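Local coordinates for Alpha/beta hydrolase fold protein (Sphaerobacter thermophilus, PDB 3R0V) that probably acts as a hydrolase of the alpha/beta-hydrolase fold, its substrate not established, and binds D-malate in a pocket, at residues R127-L138 against A150-G160. Sequence-based numbering, arbitrary orientation.
Sequences RPPVPPDYQTRL and AVTYFMTEGVG. With MLT (D-malate), chain F.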
ATOM      1  N   ARG A 127     -14.748  -4.899 -12.099  1.00 15.07           N
ATOM      2  CA  ARG A 127     -13.707  -3.886 -12.238  1.00 15.91           C
ATOM      3  C   ARG A 127     -13.581  -3.499 -13.703  1.00 16.59           C
ATOM      4  O   ARG A 127     -13.484  -4.369 -14.564  1.00 18.30           O
ATOM      5  CB  ARG A 127     -12.362  -4.397 -11.736  1.00 15.48           C
ATOM      6  CG  ARG A 127     -11.289  -3.331 -11.814  1.00 15.06           C
ATOM      7  CD  ARG A 127     -10.007  -3.784 -11.192  1.00 17.44           C
ATOM      8  NE  ARG A 127      -8.989  -2.744 -11.245  1.00 15.45           N
ATOM      9  CZ  ARG A 127      -7.828  -2.819 -10.604  1.00 14.42           C
ATOM     10  NH1 ARG A 127      -7.549  -3.882  -9.850  1.00 13.48           N
ATOM     11  NH2 ARG A 127      -6.951  -1.842 -10.709  1.00 15.41           N
ATOM     12  N   PRO A 128     -13.571  -2.193 -13.995  1.00 20.28           N
ATOM     13  CA  PRO A 128     -13.377  -1.751 -15.381  1.00 20.83           C
ATOM     14  C   PRO A 128     -12.054  -2.293 -15.939  1.00 17.69           C
ATOM     15  O   PRO A 128     -11.088  -2.367 -15.201  1.00 17.45           O
ATOM     16  CB  PRO A 128     -13.308  -0.224 -15.254  1.00 24.50           C
ATOM     17  CG  PRO A 128     -13.954   0.092 -13.953  1.00 26.70           C
ATOM     18  CD  PRO A 128     -13.694  -1.069 -13.052  1.00 21.38           C
ATOM     19  N   PRO A 129     -12.017  -2.690 -17.221  1.00 16.05           N
ATOM     20  CA  PRO A 129     -10.736  -3.144 -17.774  1.00 18.53           C
ATOM     21  C   PRO A 129      -9.693  -2.028 -17.769  1.00 17.17           C
ATOM     22  O   PRO A 129     -10.022  -0.871 -18.035  1.00 21.22           O
ATOM     23  CB  PRO A 129     -11.088  -3.549 -19.214  1.00 23.47           C
ATOM     24  CG  PRO A 129     -12.418  -2.934 -19.487  1.00 25.87           C
ATOM     25  CD  PRO A 129     -13.124  -2.815 -18.183  1.00 22.06           C
ATOM     26  N   VAL A 130      -8.459  -2.373 -17.435  1.00 15.64           N
ATOM     27  CA  VAL A 130      -7.349  -1.436 -17.523  1.00 13.73           C
ATOM     28  C   VAL A 130      -6.953  -1.377 -18.991  1.00 15.56           C
ATOM     29  O   VAL A 130      -6.877  -2.414 -19.645  1.00 17.28           O
ATOM     30  CB  VAL A 130      -6.161  -1.936 -16.687  1.00 15.33           C
ATOM     31  CG1 VAL A 130      -4.942  -1.053 -16.894  1.00 17.78           C
ATOM     32  CG2 VAL A 130      -6.536  -2.019 -15.205  1.00 15.80           C
ATOM     33  N   PRO A 131      -6.743  -0.164 -19.538  1.00 15.01           N
ATOM     34  CA  PRO A 131      -6.410  -0.106 -20.964  1.00 16.91           C
ATOM     35  C   PRO A 131      -5.168  -0.936 -21.268  1.00 15.82           C
ATOM     36  O   PRO A 131      -4.220  -0.916 -20.497  1.00 16.48           O
ATOM     37  CB  PRO A 131      -6.100   1.375 -21.187  1.00 20.61           C
ATOM     38  CG  PRO A 131      -6.864   2.092 -20.121  1.00 19.96           C
ATOM     39  CD  PRO A 131      -6.816   1.172 -18.925  1.00 15.12           C
ATOM     40  N   PRO A 132      -5.165  -1.661 -22.400  1.00 18.79           N
ATOM     41  CA  PRO A 132      -3.981  -2.457 -22.742  1.00 19.87           C
ATOM     42  C   PRO A 132      -2.715  -1.612 -22.914  1.00 18.99           C
ATOM     43  O   PRO A 132      -1.616  -2.142 -22.774  1.00 25.71           O
ATOM     44  CB  PRO A 132      -4.377  -3.106 -24.071  1.00 23.68           C
ATOM     45  CG  PRO A 132      -5.861  -3.212 -23.987  1.00 26.64           C
ATOM     46  CD  PRO A 132      -6.297  -1.943 -23.296  1.00 24.08           C
ATOM     47  N   ASP A 133      -2.873  -0.324 -23.200  1.00 17.34           N
ATOM     48  CA  ASP A 133      -1.721   0.563 -23.375  1.00 17.68           C
ATOM     49  C   ASP A 133      -1.379   1.353 -22.107  1.00 16.55           C
ATOM     50  O   ASP A 133      -0.650   2.344 -22.159  1.00 16.11           O
ATOM     51  CB  ASP A 133      -1.935   1.512 -24.566  1.00 20.59           C
ATOM     52  CG  ASP A 133      -3.046   2.529 -24.327  1.00 26.97           C
ATOM     53  OD1 ASP A 133      -3.987   2.240 -23.562  1.00 29.11           O
ATOM     54  OD2 ASP A 133      -2.985   3.627 -24.917  1.00 35.68           O
ATOM     55  N   TYR A 134      -1.889   0.899 -20.968  1.00 15.27           N
ATOM     56  CA  TYR A 134      -1.698   1.631 -19.718  1.00 13.14           C
ATOM     57  C   TYR A 134      -0.236   1.990 -19.437  1.00 13.99           C
ATOM     58  O   TYR A 134       0.086   3.147 -19.185  1.00 13.51           O
ATOM     59  CB  TYR A 134      -2.272   0.840 -18.536  1.00 15.10           C
ATOM     60  CG  TYR A 134      -2.080   1.549 -17.217  1.00 11.81           C
ATOM     61  CD1 TYR A 134      -2.991   2.511 -16.792  1.00 11.50           C
ATOM     62  CD2 TYR A 134      -0.968   1.290 -16.411  1.00 14.81           C
ATOM     63  CE1 TYR A 134      -2.812   3.187 -15.593  1.00 13.10           C
ATOM     64  CE2 TYR A 134      -0.787   1.960 -15.199  1.00 16.43           C
ATOM     65  CZ  TYR A 134      -1.707   2.911 -14.807  1.00 16.53           C
ATOM     66  OH  TYR A 134      -1.533   3.583 -13.619  1.00 18.18           O
ATOM     67  N   GLN A 135       0.659   1.014 -19.491  1.00 14.60           N
ATOM     68  CA  GLN A 135       2.061   1.270 -19.171  1.00 14.29           C
ATOM     69  C   GLN A 135       2.675   2.288 -20.133  1.00 13.58           C
ATOM     70  O   GLN A 135       3.365   3.212 -19.718  1.00 15.23           O
ATOM     71  CB  GLN A 135       2.856  -0.042 -19.197  1.00 17.13           C
ATOM     72  CG  GLN A 135       4.358   0.099 -18.974  1.00 21.69           C
ATOM     73  CD  GLN A 135       5.067  -1.246 -18.987  1.00 33.74           C
ATOM     74  OE1 GLN A 135       4.429  -2.295 -19.050  1.00 39.07           O
ATOM     75  NE2 GLN A 135       6.392  -1.218 -18.924  1.00 40.78           N
ATOM     76  N   THR A 136       2.404   2.110 -21.419  1.00 13.07           N
ATOM     77  CA  THR A 136       2.927   2.994 -22.447  1.00 15.23           C
ATOM     78  C   THR A 136       2.417   4.424 -22.253  1.00 14.10           C
ATOM     79  O   THR A 136       3.181   5.387 -22.356  1.00 14.62           O
ATOM     80  CB  THR A 136       2.548   2.481 -23.852  1.00 19.49           C
ATOM     81  OG1 THR A 136       3.066   1.155 -24.018  1.00 22.34           O
ATOM     82  CG2 THR A 136       3.112   3.389 -24.940  1.00 17.30           C
ATOM     83  N   ARG A 137       1.126   4.566 -21.976  1.00 13.15           N
ATOM     84  CA  ARG A 137       0.546   5.898 -21.833  1.00 11.54           C
ATOM     85  C   ARG A 137       1.059   6.599 -20.576  1.00 11.52           C
ATOM     86  O   ARG A 137       1.390   7.784 -20.609  1.00 12.24           O
ATOM     87  CB  ARG A 137      -0.986   5.811 -21.841  1.00 12.05           C
ATOM     88  CG  ARG A 137      -1.701   7.110 -21.544  1.00 13.02           C
ATOM     89  CD  ARG A 137      -1.370   8.203 -22.556  1.00 13.97           C
ATOM     90  NE  ARG A 137      -2.193   9.378 -22.300  1.00 15.48           N
ATOM     91  CZ  ARG A 137      -2.130  10.498 -23.009  1.00 21.47           C
ATOM     92  NH1 ARG A 137      -1.271  10.596 -24.015  1.00 26.07           N
ATOM     93  NH2 ARG A 137      -2.918  11.521 -22.708  1.00 20.27           N
ATOM     94  N   LEU A 138       1.116   5.868 -19.466  1.00 11.96           N
ATOM     95  CA  LEU A 138       1.627   6.420 -18.228  1.00 11.36           C
ATOM     96  C   LEU A 138       3.060   6.920 -18.418  1.00 13.03           C
ATOM     97  O   LEU A 138       3.407   8.024 -17.999  1.00 12.24           O
ATOM     98  CB  LEU A 138       1.561   5.361 -17.130  1.00 13.27           C
ATOM     99  CG  LEU A 138       2.184   5.736 -15.785  1.00 11.81           C
ATOM    100  CD1 LEU A 138       1.521   6.968 -15.196  1.00 14.26           C
ATOM    101  CD2 LEU A 138       2.110   4.534 -14.824  1.00 14.00           C
ATOM    102  N   ALA A 150      -0.667  12.280 -15.266  1.00 10.30           N
ATOM    103  CA  ALA A 150      -0.302  10.905 -14.913  1.00 10.54           C
ATOM    104  C   ALA A 150      -1.086  10.412 -13.697  1.00 10.20           C
ATOM    105  O   ALA A 150      -1.585   9.291 -13.687  1.00 11.39           O
ATOM    106  CB  ALA A 150       1.199  10.788 -14.663  1.00 11.22           C
ATOM    107  N   VAL A 151      -1.217  11.257 -12.681  1.00 10.59           N
ATOM    108  CA  VAL A 151      -2.023  10.897 -11.518  1.00 10.95           C
ATOM    109  C   VAL A 151      -3.486  10.690 -11.910  1.00 10.90           C
ATOM    110  O   VAL A 151      -4.102   9.712 -11.499  1.00 12.27           O
ATOM    111  CB  VAL A 151      -1.933  11.966 -10.412  1.00 12.29           C
ATOM    112  CG1 VAL A 151      -2.847  11.593  -9.241  1.00 12.84           C
ATOM    113  CG2 VAL A 151      -0.486  12.110  -9.935  1.00 11.96           C
ATOM    114  N   THR A 152      -4.039  11.609 -12.700  1.00 10.61           N
ATOM    115  CA  THR A 152      -5.415  11.487 -13.155  1.00 11.63           C
ATOM    116  C   THR A 152      -5.633  10.186 -13.929  1.00 11.04           C
ATOM    117  O   THR A 152      -6.642   9.504 -13.748  1.00 12.19           O
ATOM    118  CB  THR A 152      -5.775  12.680 -14.039  1.00 11.97           C
ATOM    119  OG1 THR A 152      -5.661  13.872 -13.258  1.00 14.31           O
ATOM    120  CG2 THR A 152      -7.205  12.554 -14.557  1.00 14.18           C
ATOM    121  N   TYR A 153      -4.666   9.839 -14.770  1.00 10.47           N
ATOM    122  CA  TYR A 153      -4.735   8.635 -15.582  1.00 10.59           C
ATOM    123  C   TYR A 153      -4.680   7.396 -14.694  1.00 10.95           C
ATOM    124  O   TYR A 153      -5.480   6.479 -14.852  1.00 11.64           O
ATOM    125  CB  TYR A 153      -3.613   8.630 -16.626  1.00 12.26           C
ATOM    126  CG  TYR A 153      -3.658   7.467 -17.587  1.00 11.42           C
ATOM    127  CD1 TYR A 153      -4.648   7.373 -18.555  1.00 13.12           C
ATOM    128  CD2 TYR A 153      -2.685   6.478 -17.539  1.00 12.62           C
ATOM    129  CE1 TYR A 153      -4.677   6.307 -19.448  1.00 12.89           C
ATOM    130  CE2 TYR A 153      -2.699   5.416 -18.428  1.00 13.93           C
ATOM    131  CZ  TYR A 153      -3.700   5.333 -19.367  1.00 13.41           C
ATOM    132  OH  TYR A 153      -3.727   4.283 -20.253  1.00 17.28           O
ATOM    133  N   PHE A 154      -3.730   7.372 -13.762  1.00 10.25           N
ATOM    134  CA  PHE A 154      -3.671   6.272 -12.799  1.00  9.71           C
ATOM    135  C   PHE A 154      -5.014   6.101 -12.073  1.00 11.12           C
ATOM    136  O   PHE A 154      -5.553   4.994 -11.981  1.00 11.74           O
ATOM    137  CB  PHE A 154      -2.565   6.517 -11.769  1.00 11.90           C
ATOM    138  CG  PHE A 154      -2.736   5.713 -10.501  1.00 10.87           C
ATOM    139  CD1 PHE A 154      -2.495   4.351 -10.487  1.00 13.00           C
ATOM    140  CD2 PHE A 154      -3.160   6.322  -9.337  1.00 14.07           C
ATOM    141  CE1 PHE A 154      -2.663   3.621  -9.321  1.00 12.67           C
ATOM    142  CE2 PHE A 154      -3.335   5.592  -8.175  1.00 16.07           C
ATOM    143  CZ  PHE A 154      -3.087   4.254  -8.172  1.00 13.18           C
HETATM  144  N   MSE A 155      -5.571   7.194 -11.566  1.00 10.07           N
HETATM  145  CA  MSE A 155      -6.795   7.078 -10.792  0.54 11.84           C
HETATM  146  C   MSE A 155      -7.990   6.636 -11.608  1.00 12.11           C
HETATM  147  O   MSE A 155      -8.757   5.793 -11.162  1.00 13.04           O
HETATM  148  CB  MSE A 155      -7.095   8.376 -10.073  0.54 13.70           C
HETATM  149  CG  MSE A 155      -6.036   8.669  -9.064  0.54 12.24           C
HETATM  150 SE   MSE A 155      -6.515  10.123  -7.923  0.54 43.18          SE
HETATM  151  CE  MSE A 155      -4.972   9.998  -6.733  0.54 23.33           C
ATOM    152  N   THR A 156      -8.149   7.194 -12.803  1.00 11.38           N
ATOM    153  CA  THR A 156      -9.307   6.873 -13.630  1.00 11.81           C
ATOM    154  C   THR A 156      -9.175   5.564 -14.391  1.00 15.58           C
ATOM    155  O   THR A 156     -10.139   4.799 -14.477  1.00 21.43           O
ATOM    156  CB  THR A 156      -9.592   7.995 -14.647  1.00 14.23           C
ATOM    157  OG1 THR A 156      -8.421   8.228 -15.452  1.00 13.44           O
ATOM    158  CG2 THR A 156      -9.995   9.279 -13.933  1.00 14.36           C
ATOM    159  N   GLU A 157      -8.000   5.312 -14.957  1.00 12.28           N
ATOM    160  CA  GLU A 157      -7.807   4.141 -15.800  1.00 13.55           C
ATOM    161  C   GLU A 157      -7.081   3.010 -15.083  1.00 14.68           C
ATOM    162  O   GLU A 157      -7.297   1.843 -15.390  1.00 18.04           O
ATOM    163  CB  GLU A 157      -7.080   4.519 -17.097  1.00 14.20           C
ATOM    164  CG  GLU A 157      -7.819   5.543 -17.929  1.00 17.85           C
ATOM    165  CD  GLU A 157      -9.216   5.086 -18.303  1.00 27.26           C
ATOM    166  OE1 GLU A 157      -9.435   3.862 -18.473  1.00 24.41           O
ATOM    167  OE2 GLU A 157     -10.100   5.961 -18.420  1.00 36.97           O
ATOM    168  N   GLY A 158      -6.228   3.353 -14.125  1.00 12.42           N
ATOM    169  CA  GLY A 158      -5.501   2.337 -13.384  1.00 16.19           C
ATOM    170  C   GLY A 158      -6.374   1.681 -12.339  1.00 15.80           C
ATOM    171  O   GLY A 158      -6.421   0.450 -12.242  1.00 16.46           O
ATOM    172  N   VAL A 159      -7.065   2.492 -11.546  1.00 12.43           N
ATOM    173  CA  VAL A 159      -7.881   1.941 -10.463  1.00 14.20           C
ATOM    174  C   VAL A 159      -9.377   2.308 -10.508  1.00 16.01           C
ATOM    175  O   VAL A 159     -10.094   2.116  -9.529  1.00 17.99           O
ATOM    176  CB  VAL A 159      -7.265   2.231  -9.076  1.00 15.70           C
ATOM    177  CG1 VAL A 159      -5.987   1.403  -8.892  1.00 16.85           C
ATOM    178  CG2 VAL A 159      -6.965   3.716  -8.908  1.00 15.66           C
ATOM    179  N   GLY A 160      -9.844   2.831 -11.641  1.00 14.01           N
ATOM    180  CA  GLY A 160     -11.275   2.927 -11.902  1.00 17.93           C
ATOM    181  C   GLY A 160     -12.078   3.935 -11.095  1.00 14.14           C
ATOM    182  O   GLY A 160     -13.271   3.733 -10.875  1.00 19.47           O
TER
HETATM  183  C1  MLT F 264      -3.353   2.112  -4.805  1.00  9.81           C
HETATM  184  O1  MLT F 264      -2.347   2.110  -4.022  1.00 16.30           O
HETATM  185  O2  MLT F 264      -3.729   1.094  -5.385  1.00 25.71           O
HETATM  186  C2  MLT F 264      -4.091   3.411  -4.983  1.00 33.26           C
HETATM  187  O3  MLT F 264      -3.675   4.342  -4.005  1.00 41.83           O
HETATM  188  C3  MLT F 264      -5.596   3.190  -4.912  1.00 36.68           C
HETATM  189  C4  MLT F 264      -6.309   4.509  -4.710  1.00 41.47           C
HETATM  190  O4  MLT F 264      -5.680   5.556  -4.438  1.00 43.26           O
HETATM  191  O5  MLT F 264      -7.551   4.571  -4.812  1.00 46.58           O
HETATM  192  O   HOH W   1      -9.762   0.927 -15.358  1.00 33.52           O
HETATM  193  O   HOH W   2      -5.224   4.748 -22.534  1.00 20.69           O
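Tyr134 and Tyr153 both carry CG anti to the backbone N (chi1 179° and -176°), and from two antiparallel helices the two side chains run alongside one another, pointing opposite ways. The rings lie nearly parallel but so offset that little of one covers the other, centroids 5.2 Å apart, with Tyr134 CD1 3.3 Å from Tyr153 CE2. Arg137 lays CG over one face of the Tyr153 ring in a CH-pi contact, 3.7 Å from the centroid; Glu157 CB covers the opposite face near its rim. A water joins the Tyr153 hydroxyl to Asp133 OD1. The chain order places helices 134-143 and 147-158 between sheet strands 111-117 and 209-213, consistent with the lid (cap) insertion of alpha/beta hydrolases. With an alanine at Tyr153, Arg137 CG would probably lose the ring under it and the water its hydroxyl partner, and a gap would be likely to open between the helices. Deeper in, Tyr134 OH meets the edge of Phe154, 3.4 Å from CD1, while Phe154 CZ lies 3.4 Å from malate C2. Tyr134 CE1 packs on Gly158 CA (3.6 Å), where a CB would collide with the Tyr134 hydroxyl. At the C-terminal end of helix 147-158, extended Arg127 sends NH2 2.8 Å to Gly158 O, in the carbonyl plane and close to the guanidinium plane; its NH1 is hydrogen-bonded to Pro120 O, and Trp220 adds a cation-pi contact.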